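Long-range contacts in conserved protein (Methanosarcina mazei, PDB 2NR4), which is of unknown function but binds flavin mononucleotide in a barrel domain of the FMN-binding clan: residues A[55-60]-A[133-138]; A[24-29]-A[47-52]; A[74-79]-A[120-125]. All coordinates share one frame; numbering follows the deposited sequence.

In the fold
All three contacts belong to one six-stranded antiparallel barrel. Contact 1 pairs strands 57-61 and 133-145, and contact 3 pairs strands 75-79 and 118-130. The two are bridged by the pairing of 118-130 with 133-145, where Leu138 packs on Phe122. Contact 2 joins the lead-in to strand 29-37 to strand 43-51, which lies next to 57-61. Contact 3 is the most buried and mainly apolar around its backbone ladder. Contacts 1 and 2 are partly buried, and both hydrogen-bond the flavin through backbone atoms. Contact 1 has charged side chains on one face and waters near its Arg55 end. Contact 2 has only two direct backbone bonds and borders the second subunit.

Contact 1. Residues A[55-60]-A[133-138]; sequences RPFVRL and SLVADL. With FMN (flavin mononucleotide), chain C.
The Phe57 ring stands beside Val135, and Val135 CG1 meets Phe57 CD1 at 4.0 Å, obliquely. At the ring edge, in its plane, lies Arg59 NE. The Arg59 guanidinium is also met obliquely, by Val135 CG2, which is 3.7 Å from NH1. Val135 thus gives one methyl to each neighbour. Its CG1 is anti to the backbone N (chi1 -178°), which turns the two branches to the ring and the arginine. With an alanine here both methyls go, and the Phe57 ring and the Arg59 chain would probably lose their shared support and be freer to turn. The Arg55 guanidinium has water 2 at its edge, in plane. This water joins NH1 to Leu138 O, and water 1 links Arg55 O to Asp137 OD1.

On the other face of the sheet, Val58 CG1 meets Leu138 CD1 at 4.0 Å, the side chains crossing at about a right angle. Five backbone hydrogen bonds join the two segments. The straightest is Leu60 N to Leu134 O, 2.8 Å long and 175° at the hydrogen. Asp137 OD2 makes a salt bridge to Arg128 on the next strand. Arg59 O accepts the flavin N3-H at 2.8 Å. The chemistry is therefore divided: an apolar barrel interior, a mixed face where Phe57 and Val135 sit beside Arg59 and Asp137, and a backbone carbonyl that reads the pyrimidine edge of FMN.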
loop_
_atom_site.group_PDB
_atom_site.type_symbol
_atom_site.label_atom_id
_atom_site.label_comp_id
_atom_site.label_asym_id
_atom_site.label_seq_id
_atom_site.Cartn_x
_atom_site.Cartn_y
_atom_site.Cartn_z
ATOM N N ARG A 55 19.040 -13.584 -3.454
ATOM C CA ARG A 55 17.991 -14.282 -2.736
ATOM C C ARG A 55 17.362 -13.300 -1.736
ATOM O O ARG A 55 18.071 -12.445 -1.188
ATOM C CB ARG A 55 18.513 -15.509 -1.968
ATOM C CG ARG A 55 19.089 -16.630 -2.867
ATOM C CD ARG A 55 19.325 -17.938 -2.069
ATOM N NE ARG A 55 20.082 -18.900 -2.897
ATOM C CZ ARG A 55 19.508 -19.716 -3.773
ATOM N NH1 ARG A 55 18.179 -19.693 -3.935
ATOM N NH2 ARG A 55 20.246 -20.528 -4.508
ATOM N N PRO A 56 16.046 -13.441 -1.499
ATOM C CA PRO A 56 15.438 -12.632 -0.440
ATOM C C PRO A 56 16.002 -13.050 0.891
ATOM O O PRO A 56 16.531 -14.190 1.009
ATOM C CB PRO A 56 13.963 -12.975 -0.489
ATOM C CG PRO A 56 13.793 -14.095 -1.429
ATOM C CD PRO A 56 15.079 -14.321 -2.173
ATOM N N PHE A 57 15.902 -12.157 1.875
ATOM C CA PHE A 57 16.346 -12.458 3.234
ATOM C C PHE A 57 15.510 -11.747 4.297
ATOM O O PHE A 57 14.721 -10.841 3.985
ATOM C CB PHE A 57 17.804 -12.142 3.457
ATOM C CG PHE A 57 18.169 -10.676 3.334
ATOM C CD1 PHE A 57 18.320 -9.901 4.470
ATOM C CD2 PHE A 57 18.454 -10.123 2.084
ATOM C CE1 PHE A 57 18.683 -8.549 4.364
ATOM C CE2 PHE A 57 18.830 -8.771 1.963
ATOM C CZ PHE A 57 18.949 -8.004 3.098
ATOM N N VAL A 58 15.675 -12.188 5.540
ATOM C CA VAL A 58 14.924 -11.600 6.655
ATOM C C VAL A 58 15.885 -11.223 7.747
ATOM O O VAL A 58 16.934 -11.840 7.897
ATOM C CB VAL A 58 13.775 -12.529 7.261
ATOM C CG1 VAL A 58 12.638 -12.677 6.340
ATOM C CG2 VAL A 58 14.314 -13.919 7.700
ATOM N N ARG A 59 15.520 -10.191 8.518
ATOM C CA ARG A 59 16.309 -9.809 9.669
ATOM C C ARG A 59 15.305 -9.933 10.779
ATOM O O ARG A 59 14.325 -9.177 10.817
ATOM C CB ARG A 59 16.792 -8.346 9.588
ATOM C CG ARG A 59 17.687 -7.990 8.422
ATOM C CD ARG A 59 18.471 -6.656 8.686
ATOM N NE ARG A 59 19.328 -6.271 7.544
ATOM C CZ ARG A 59 20.645 -6.474 7.461
ATOM N NH1 ARG A 59 21.316 -7.019 8.464
ATOM N NH2 ARG A 59 21.308 -6.102 6.367
ATOM N N LEU A 60 15.494 -10.920 11.638
ATOM C CA LEU A 60 14.570 -11.134 12.746
ATOM C C LEU A 60 15.176 -10.662 14.079
ATOM O O LEU A 60 16.284 -11.036 14.443
ATOM C CB LEU A 60 14.194 -12.612 12.838
ATOM C CG LEU A 60 13.883 -13.378 11.561
ATOM C CD1 LEU A 60 13.880 -14.869 11.832
ATOM C CD2 LEU A 60 12.509 -12.958 11.061
ATOM N N SER A 133 20.210 -9.115 15.846
ATOM C CA SER A 133 19.329 -9.722 14.862
ATOM C C SER A 133 19.859 -11.049 14.360
ATOM O O SER A 133 21.066 -11.318 14.419
ATOM C CB SER A 133 19.155 -8.807 13.650
ATOM O OG SER A 133 18.083 -7.913 13.859
ATOM N N LEU A 134 18.937 -11.888 13.903
ATOM C CA LEU A 134 19.307 -13.084 13.189
ATOM C C LEU A 134 18.928 -12.843 11.738
ATOM O O LEU A 134 17.769 -12.547 11.428
ATOM C CB LEU A 134 18.543 -14.271 13.731
ATOM C CG LEU A 134 18.766 -15.561 12.941
ATOM C CD1 LEU A 134 20.148 -16.184 13.316
ATOM C CD2 LEU A 134 17.609 -16.520 13.189
ATOM N N VAL A 135 19.909 -12.966 10.854
ATOM C CA VAL A 135 19.664 -12.828 9.419
ATOM C C VAL A 135 19.661 -14.237 8.820
ATOM O O VAL A 135 20.463 -15.098 9.232
ATOM C CB VAL A 135 20.700 -11.936 8.767
ATOM C CG1 VAL A 135 20.415 -11.759 7.280
ATOM C CG2 VAL A 135 20.732 -10.573 9.467
ATOM N N ALA A 136 18.733 -14.457 7.906
ATOM C CA ALA A 136 18.630 -15.697 7.118
ATOM C C ALA A 136 18.260 -15.383 5.675
ATOM O O ALA A 136 17.390 -14.545 5.419
ATOM C CB ALA A 136 17.576 -16.626 7.725
ATOM N N ASP A 137 18.894 -16.069 4.725
ATOM C CA ASP A 137 18.424 -16.010 3.343
ATOM C C ASP A 137 17.289 -17.006 3.170
ATOM O O ASP A 137 17.139 -17.921 4.015
ATOM C CB ASP A 137 19.582 -16.292 2.380
ATOM C CG ASP A 137 20.768 -15.407 2.659
ATOM O OD1 ASP A 137 20.581 -14.171 2.682
ATOM O OD2 ASP A 137 21.893 -15.923 2.896
ATOM N N LEU A 138 16.498 -16.843 2.108
ATOM C CA LEU A 138 15.291 -17.605 1.887
ATOM C C LEU A 138 15.270 -18.318 0.549
ATOM O O LEU A 138 15.430 -17.689 -0.508
ATOM C CB LEU A 138 14.060 -16.704 1.958
ATOM C CG LEU A 138 13.854 -15.956 3.296
ATOM C CD1 LEU A 138 12.638 -15.069 3.175
ATOM C CD2 LEU A 138 13.678 -16.916 4.490
HETATM N N1 FMN C . 10.261 -7.937 13.377
HETATM C C2 FMN C . 11.391 -8.546 12.875
HETATM O O2 FMN C . 12.065 -9.243 13.628
HETATM N N3 FMN C . 11.771 -8.345 11.565
HETATM C C4 FMN C . 11.004 -7.545 10.731
HETATM O O4 FMN C . 11.201 -7.528 9.523
HETATM C C4A FMN C . 9.855 -6.937 11.229
HETATM N N5 FMN C . 9.076 -6.126 10.419
HETATM C C5A FMN C . 7.920 -5.534 10.907
HETATM C C6 FMN C . 7.136 -4.732 10.067
HETATM C C7 FMN C . 5.976 -4.137 10.544
HETATM C C7M FMN C . 5.204 -3.228 9.630
HETATM C C8 FMN C . 5.610 -4.335 11.893
HETATM C C8M FMN C . 4.307 -3.862 12.417
HETATM C C9 FMN C . 6.391 -5.131 12.742
HETATM C C9A FMN C . 7.552 -5.745 12.236
HETATM N N10 FMN C . 8.347 -6.547 13.056
HETATM C C10 FMN C . 9.490 -7.138 12.560
HETATM C "C1'" FMN C . 8.052 -6.650 14.523
HETATM C "C2'" FMN C . 7.290 -7.947 14.770
HETATM O "O2'" FMN C . 6.190 -8.018 13.904
HETATM C "C3'" FMN C . 6.764 -7.922 16.186
HETATM O "O3'" FMN C . 7.868 -7.871 17.073
HETATM C "C4'" FMN C . 5.860 -9.121 16.463
HETATM O "O4'" FMN C . 5.225 -8.831 17.683
HETATM C "C5'" FMN C . 6.647 -10.435 16.562
HETATM O "O5'" FMN C . 5.855 -11.440 17.160
HETATM P P FMN C . 6.288 -12.997 17.319
HETATM O O1P FMN C . 6.936 -13.095 18.710
HETATM O O2P FMN C . 7.359 -13.327 16.254
HETATM O O3P FMN C . 5.007 -13.833 17.282
HETATM O O HOH W 1 20.388 -12.857 0.251
HETATM O O HOH W 2 16.137 -17.820 -3.119
#

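Contact 2. Residues A[24-29]-A[47-52]; sequences FGIREG and IGIVMK. With FMN (flavin mononucleotide), chain C.
Two backbone hydrogen bonds join Gly29 and Met51 as an antiparallel hydrogen-bonded pair. Gly29 N gives to Met51 O at 3.0 Å, and Met51 N gives to Gly29 O at 2.9 Å. Gly29 has a positive phi, where a side chain would press on the carbonyl O of Glu28. Water 3 lies between Arg27 O and Ile49 O and can donate to either, though not surely to both at once.

The apolar contacts centre on Ile26. Its CG2 meets Ile49 CG2 at 3.7 Å and Met51 CE at 3.8 Å. The Met51 chain bends at chi2 (90°) and chi3 (81°), which folds its methyl back over Ile26, the side chains crossing at about a right angle.

Charged groups face the second subunit. Arg27 makes a salt bridge to Glu152 of that subunit, and Glu28 accepts a hydrogen bond from Asp198 N of that subunit.

The flavin lies at the other end of strand 47-51. Gly48 N donates to FMN O4 at 2.7 Å, nearly straight at 174°. Ile47 CD1 approaches FMN C2 at 3.5 Å. Gly29 opens strand 29-37, where the N-terminal loop enters the antiparallel hairpin with 43-51, part of the closed barrel that holds FMN.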
loop_
_atom_site.group_PDB
_atom_site.type_symbol
_atom_site.label_atom_id
_atom_site.label_comp_id
_atom_site.label_asym_id
_atom_site.label_seq_id
_atom_site.Cartn_x
_atom_site.Cartn_y
_atom_site.Cartn_z
ATOM N N PHE A 24 3.962 -13.542 -6.177
ATOM C CA PHE A 24 3.433 -13.884 -4.832
ATOM C C PHE A 24 3.714 -12.773 -3.820
ATOM O O PHE A 24 3.622 -12.987 -2.623
ATOM C CB PHE A 24 4.026 -15.216 -4.361
ATOM C CG PHE A 24 3.702 -16.367 -5.297
ATOM C CD1 PHE A 24 2.505 -17.045 -5.178
ATOM C CD2 PHE A 24 4.568 -16.688 -6.337
ATOM C CE1 PHE A 24 2.187 -18.069 -6.060
ATOM C CE2 PHE A 24 4.267 -17.709 -7.216
ATOM C CZ PHE A 24 3.072 -18.404 -7.069
ATOM N N GLY A 25 4.044 -11.584 -4.326
ATOM C CA GLY A 25 4.153 -10.406 -3.476
ATOM C C GLY A 25 5.522 -10.195 -2.889
ATOM O O GLY A 25 5.683 -9.301 -2.076
ATOM N N ILE A 26 6.530 -10.967 -3.306
ATOM C CA ILE A 26 7.907 -10.754 -2.844
ATOM C C ILE A 26 8.659 -9.935 -3.891
ATOM O O ILE A 26 9.201 -10.485 -4.854
ATOM C CB ILE A 26 8.656 -12.083 -2.524
ATOM C CG1 ILE A 26 7.753 -13.026 -1.715
ATOM C CG2 ILE A 26 10.023 -11.825 -1.815
ATOM C CD1 ILE A 26 7.237 -12.425 -0.451
ATOM N N ARG A 27 8.689 -8.621 -3.672
ATOM C CA ARG A 27 9.118 -7.636 -4.675
ATOM C C ARG A 27 10.391 -6.970 -4.236
ATOM O O ARG A 27 10.828 -7.103 -3.078
ATOM C CB ARG A 27 8.089 -6.519 -4.820
ATOM C CG ARG A 27 6.646 -6.904 -4.771
ATOM C CD ARG A 27 6.138 -7.212 -6.099
ATOM N NE ARG A 27 6.309 -6.061 -6.994
ATOM C CZ ARG A 27 5.365 -5.169 -7.272
ATOM N NH1 ARG A 27 4.158 -5.273 -6.717
ATOM N NH2 ARG A 27 5.636 -4.171 -8.121
ATOM N N GLU A 28 10.969 -6.173 -5.151
ATOM C CA GLU A 28 12.159 -5.433 -4.826
ATOM C C GLU A 28 11.934 -4.514 -3.607
ATOM O O GLU A 28 10.859 -3.939 -3.473
ATOM C CB GLU A 28 12.591 -4.615 -6.048
ATOM C CG GLU A 28 14.012 -4.115 -5.937
ATOM C CD GLU A 28 14.306 -2.995 -6.961
ATOM O OE1 GLU A 28 13.494 -2.769 -7.894
ATOM O OE2 GLU A 28 15.351 -2.344 -6.803
ATOM N N GLY A 29 12.945 -4.374 -2.747
ATOM C CA GLY A 29 12.842 -3.534 -1.534
ATOM C C GLY A 29 12.370 -4.401 -0.381
ATOM O O GLY A 29 12.651 -5.606 -0.374
ATOM N N ILE A 47 6.628 -9.188 9.318
ATOM C CA ILE A 47 8.054 -9.266 9.054
ATOM C C ILE A 47 8.275 -8.670 7.690
ATOM O O ILE A 47 7.450 -8.856 6.807
ATOM C CB ILE A 47 8.508 -10.759 9.003
ATOM C CG1 ILE A 47 8.311 -11.441 10.377
ATOM C CG2 ILE A 47 9.940 -10.885 8.563
ATOM C CD1 ILE A 47 9.383 -11.068 11.398
ATOM N N GLY A 48 9.387 -7.967 7.512
ATOM C CA GLY A 48 9.732 -7.434 6.172
ATOM C C GLY A 48 10.663 -8.438 5.484
ATOM O O GLY A 48 11.679 -8.832 6.058
ATOM N N ILE A 49 10.298 -8.932 4.321
ATOM C CA ILE A 49 11.233 -9.744 3.522
ATOM C C ILE A 49 11.965 -8.786 2.563
ATOM O O ILE A 49 11.289 -7.988 1.847
ATOM C CB ILE A 49 10.466 -10.817 2.768
ATOM C CG1 ILE A 49 9.916 -11.862 3.792
ATOM C CG2 ILE A 49 11.342 -11.485 1.668
ATOM C CD1 ILE A 49 9.079 -12.876 3.207
ATOM N N VAL A 50 13.304 -8.868 2.573
ATOM C CA VAL A 50 14.176 -7.940 1.847
ATOM C C VAL A 50 14.663 -8.573 0.561
ATOM O O VAL A 50 15.181 -9.715 0.577
ATOM C CB VAL A 50 15.381 -7.507 2.685
ATOM C CG1 VAL A 50 16.125 -6.297 2.020
ATOM C CG2 VAL A 50 14.990 -7.243 4.156
ATOM N N MET A 51 14.518 -7.840 -0.546
ATOM C CA MET A 51 15.029 -8.333 -1.810
ATOM C C MET A 51 15.876 -7.219 -2.427
ATOM O O MET A 51 15.366 -6.131 -2.707
ATOM C CB MET A 51 13.865 -8.732 -2.716
ATOM C CG MET A 51 14.272 -9.104 -4.114
ATOM S SD MET A 51 14.584 -10.877 -4.123
ATOM C CE MET A 51 12.873 -11.346 -4.265
ATOM N N LYS A 52 17.169 -7.484 -2.609
ATOM C CA LYS A 52 18.052 -6.502 -3.231
ATOM C C LYS A 52 19.005 -7.108 -4.253
ATOM O O LYS A 52 20.205 -6.881 -4.184
ATOM C CB LYS A 52 18.812 -5.662 -2.191
ATOM C CG LYS A 52 19.423 -6.431 -1.019
ATOM C CD LYS A 52 20.374 -5.570 -0.169
ATOM C CE LYS A 52 19.621 -4.665 0.828
ATOM N NZ LYS A 52 20.577 -3.888 1.672
HETATM N N1 FMN C . 10.261 -7.937 13.377
HETATM C C2 FMN C . 11.391 -8.546 12.875
HETATM O O2 FMN C . 12.065 -9.243 13.628
HETATM N N3 FMN C . 11.771 -8.345 11.565
HETATM C C4 FMN C . 11.004 -7.545 10.731
HETATM O O4 FMN C . 11.201 -7.528 9.523
HETATM C C4A FMN C . 9.855 -6.937 11.229
HETATM N N5 FMN C . 9.076 -6.126 10.419
HETATM C C5A FMN C . 7.920 -5.534 10.907
HETATM C C6 FMN C . 7.136 -4.732 10.067
HETATM C C7 FMN C . 5.976 -4.137 10.544
HETATM C C7M FMN C . 5.204 -3.228 9.630
HETATM C C8 FMN C . 5.610 -4.335 11.893
HETATM C C8M FMN C . 4.307 -3.862 12.417
HETATM C C9 FMN C . 6.391 -5.131 12.742
HETATM C C9A FMN C . 7.552 -5.745 12.236
HETATM N N10 FMN C . 8.347 -6.547 13.056
HETATM C C10 FMN C . 9.490 -7.138 12.560
HETATM C "C1'" FMN C . 8.052 -6.650 14.523
HETATM C "C2'" FMN C . 7.290 -7.947 14.770
HETATM O "O2'" FMN C . 6.190 -8.018 13.904
HETATM C "C3'" FMN C . 6.764 -7.922 16.186
HETATM O "O3'" FMN C . 7.868 -7.871 17.073
HETATM C "C4'" FMN C . 5.860 -9.121 16.463
HETATM O "O4'" FMN C . 5.225 -8.831 17.683
HETATM C "C5'" FMN C . 6.647 -10.435 16.562
HETATM O "O5'" FMN C . 5.855 -11.440 17.160
HETATM P P FMN C . 6.288 -12.997 17.319
HETATM O O1P FMN C . 6.936 -13.095 18.710
HETATM O O2P FMN C . 7.359 -13.327 16.254
HETATM O O3P FMN C . 5.007 -13.833 17.282
HETATM O O HOH W 3 10.660 -8.362 -0.909
#

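Contact 3. Residues A[74-79]-A[120-125]; sequences KCLASN and VVFECI
Leu76 and Phe122 face each other as a hydrogen-bonded pair, and their side chains share one face of the sheet with Ser78 and Val120. Leu76 CD2 approaches Phe122 CD2 only loosely, at 4.4 Å. The Phe122 ring stands with its edge to strand 75-79. Leu76 O and Ser78 CB lie at that edge, in the ring plane. One ring face carries Val120 CG1, 3.4 Å above the plane and offset toward the rim. Ser78 OG comes obliquely to the ring, 3.6 Å from Phe122 CE2. Its chi1 of 58° places OG between the backbone N and the carbonyl carbon, and this brings it close to Val120. There it takes a weak hydrogen bond from Val120 N, which also gives to Ser78 O at 3.1 Å. Cys124 SG lies against Leu76 CB at 3.9 Å.

On the opposite face, Cys75 SG meets Val121 CG1 at 3.6 Å, and Ala77 CB lies beside Val121 CG2. Phe110 of strand 110-113 packs on Cys75 and Ala77.

Leu76 and Phe122 exchange two backbone hydrogen bonds, and Lys74 O, just past helix 65-73, accepts from Cys124 N. Strand 75-79 also bonds to strand 29-37, which closes the antiparallel barrel of this FMN-binding domain.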
loop_
_atom_site.group_PDB
_atom_site.type_symbol
_atom_site.label_atom_id
_atom_site.label_comp_id
_atom_site.label_asym_id
_atom_site.label_seq_id
_atom_site.Cartn_x
_atom_site.Cartn_y
_atom_site.Cartn_z
ATOM N N LYS A 74 14.010 -23.819 10.810
ATOM C CA LYS A 74 14.579 -23.251 9.545
ATOM C C LYS A 74 13.601 -23.200 8.369
ATOM O O LYS A 74 13.939 -23.493 7.187
ATOM C CB LYS A 74 15.906 -23.913 9.160
ATOM C CG LYS A 74 17.010 -23.725 10.214
ATOM C CD LYS A 74 16.953 -24.914 11.171
ATOM C CE LYS A 74 18.241 -25.098 11.945
ATOM N NZ LYS A 74 18.020 -26.148 12.996
ATOM N N CYS A 75 12.386 -22.794 8.690
ATOM C CA CYS A 75 11.325 -22.659 7.698
ATOM C C CYS A 75 10.394 -21.539 8.128
ATOM O O CYS A 75 10.129 -21.339 9.338
ATOM C CB CYS A 75 10.525 -23.961 7.561
ATOM S SG CYS A 75 9.279 -24.068 6.244
ATOM N N LEU A 76 9.914 -20.800 7.128
ATOM C CA LEU A 76 9.027 -19.628 7.364
ATOM C C LEU A 76 8.262 -19.385 6.085
ATOM O O LEU A 76 8.818 -19.578 4.993
ATOM C CB LEU A 76 9.891 -18.431 7.774
ATOM C CG LEU A 76 9.431 -16.969 7.752
ATOM C CD1 LEU A 76 10.439 -16.167 8.564
ATOM C CD2 LEU A 76 9.282 -16.385 6.313
ATOM N N ALA A 77 7.000 -18.967 6.179
ATOM C CA ALA A 77 6.228 -18.669 4.974
ATOM C C ALA A 77 5.831 -17.182 4.974
ATOM O O ALA A 77 5.456 -16.645 6.008
ATOM C CB ALA A 77 4.975 -19.512 4.935
ATOM N N SER A 78 5.970 -16.522 3.827
ATOM C CA SER A 78 5.350 -15.227 3.662
ATOM C C SER A 78 3.852 -15.379 3.435
ATOM O O SER A 78 3.396 -16.311 2.752
ATOM C CB SER A 78 5.975 -14.528 2.430
ATOM O OG SER A 78 5.822 -15.314 1.250
ATOM N N ASN A 79 3.079 -14.436 3.948
ATOM C CA ASN A 79 1.645 -14.296 3.669
ATOM C C ASN A 79 1.318 -12.838 3.332
ATOM O O ASN A 79 1.455 -11.952 4.199
ATOM C CB ASN A 79 0.803 -14.669 4.888
ATOM C CG ASN A 79 1.037 -16.126 5.310
ATOM O OD1 ASN A 79 0.347 -17.029 4.831
ATOM N ND2 ASN A 79 2.059 -16.359 6.134
ATOM N N VAL A 120 4.227 -18.019 0.245
ATOM C CA VAL A 120 5.415 -18.746 -0.218
ATOM C C VAL A 120 6.017 -19.406 1.006
ATOM O O VAL A 120 6.293 -18.730 2.008
ATOM C CB VAL A 120 6.485 -17.819 -0.870
ATOM C CG1 VAL A 120 7.682 -18.657 -1.405
ATOM C CG2 VAL A 120 5.857 -16.960 -2.007
ATOM N N VAL A 121 6.219 -20.718 0.945
ATOM C CA VAL A 121 6.966 -21.396 1.992
ATOM C C VAL A 121 8.465 -21.363 1.650
ATOM O O VAL A 121 8.886 -21.812 0.571
ATOM C CB VAL A 121 6.469 -22.884 2.205
ATOM C CG1 VAL A 121 7.260 -23.504 3.354
ATOM C CG2 VAL A 121 4.988 -22.898 2.489
ATOM N N PHE A 122 9.274 -20.875 2.580
ATOM C CA PHE A 122 10.733 -20.808 2.367
ATOM C C PHE A 122 11.502 -21.665 3.366
ATOM O O PHE A 122 11.174 -21.661 4.557
ATOM C CB PHE A 122 11.248 -19.395 2.598
ATOM C CG PHE A 122 10.702 -18.349 1.648
ATOM C CD1 PHE A 122 11.304 -18.138 0.395
ATOM C CD2 PHE A 122 9.672 -17.501 2.062
ATOM C CE1 PHE A 122 10.847 -17.095 -0.450
ATOM C CE2 PHE A 122 9.194 -16.503 1.224
ATOM C CZ PHE A 122 9.802 -16.300 -0.043
ATOM N N GLU A 123 12.566 -22.311 2.891
ATOM C CA GLU A 123 13.637 -22.801 3.750
ATOM C C GLU A 123 14.548 -21.603 4.068
ATOM O O GLU A 123 14.958 -20.871 3.180
ATOM C CB GLU A 123 14.474 -23.899 3.043
ATOM C CG GLU A 123 15.707 -24.286 3.887
ATOM C CD GLU A 123 16.424 -25.531 3.362
ATOM O OE1 GLU A 123 15.970 -26.074 2.321
ATOM O OE2 GLU A 123 17.427 -25.937 4.012
ATOM N N CYS A 124 14.816 -21.394 5.347
ATOM C CA CYS A 124 15.753 -20.388 5.833
ATOM C C CYS A 124 17.152 -20.969 5.874
ATOM O O CYS A 124 17.389 -22.052 6.478
ATOM C CB CYS A 124 15.383 -19.985 7.252
ATOM S SG CYS A 124 13.709 -19.316 7.393
ATOM N N ILE A 125 18.085 -20.245 5.278
ATOM C CA ILE A 125 19.456 -20.741 5.146
ATOM C C ILE A 125 20.451 -19.690 5.564
ATOM O O ILE A 125 20.090 -18.484 5.716
ATOM C CB ILE A 125 19.751 -21.160 3.703
ATOM C CG1 ILE A 125 19.760 -19.935 2.750
ATOM C CG2 ILE A 125 18.722 -22.163 3.219
ATOM C CD1 ILE A 125 20.195 -20.222 1.294
#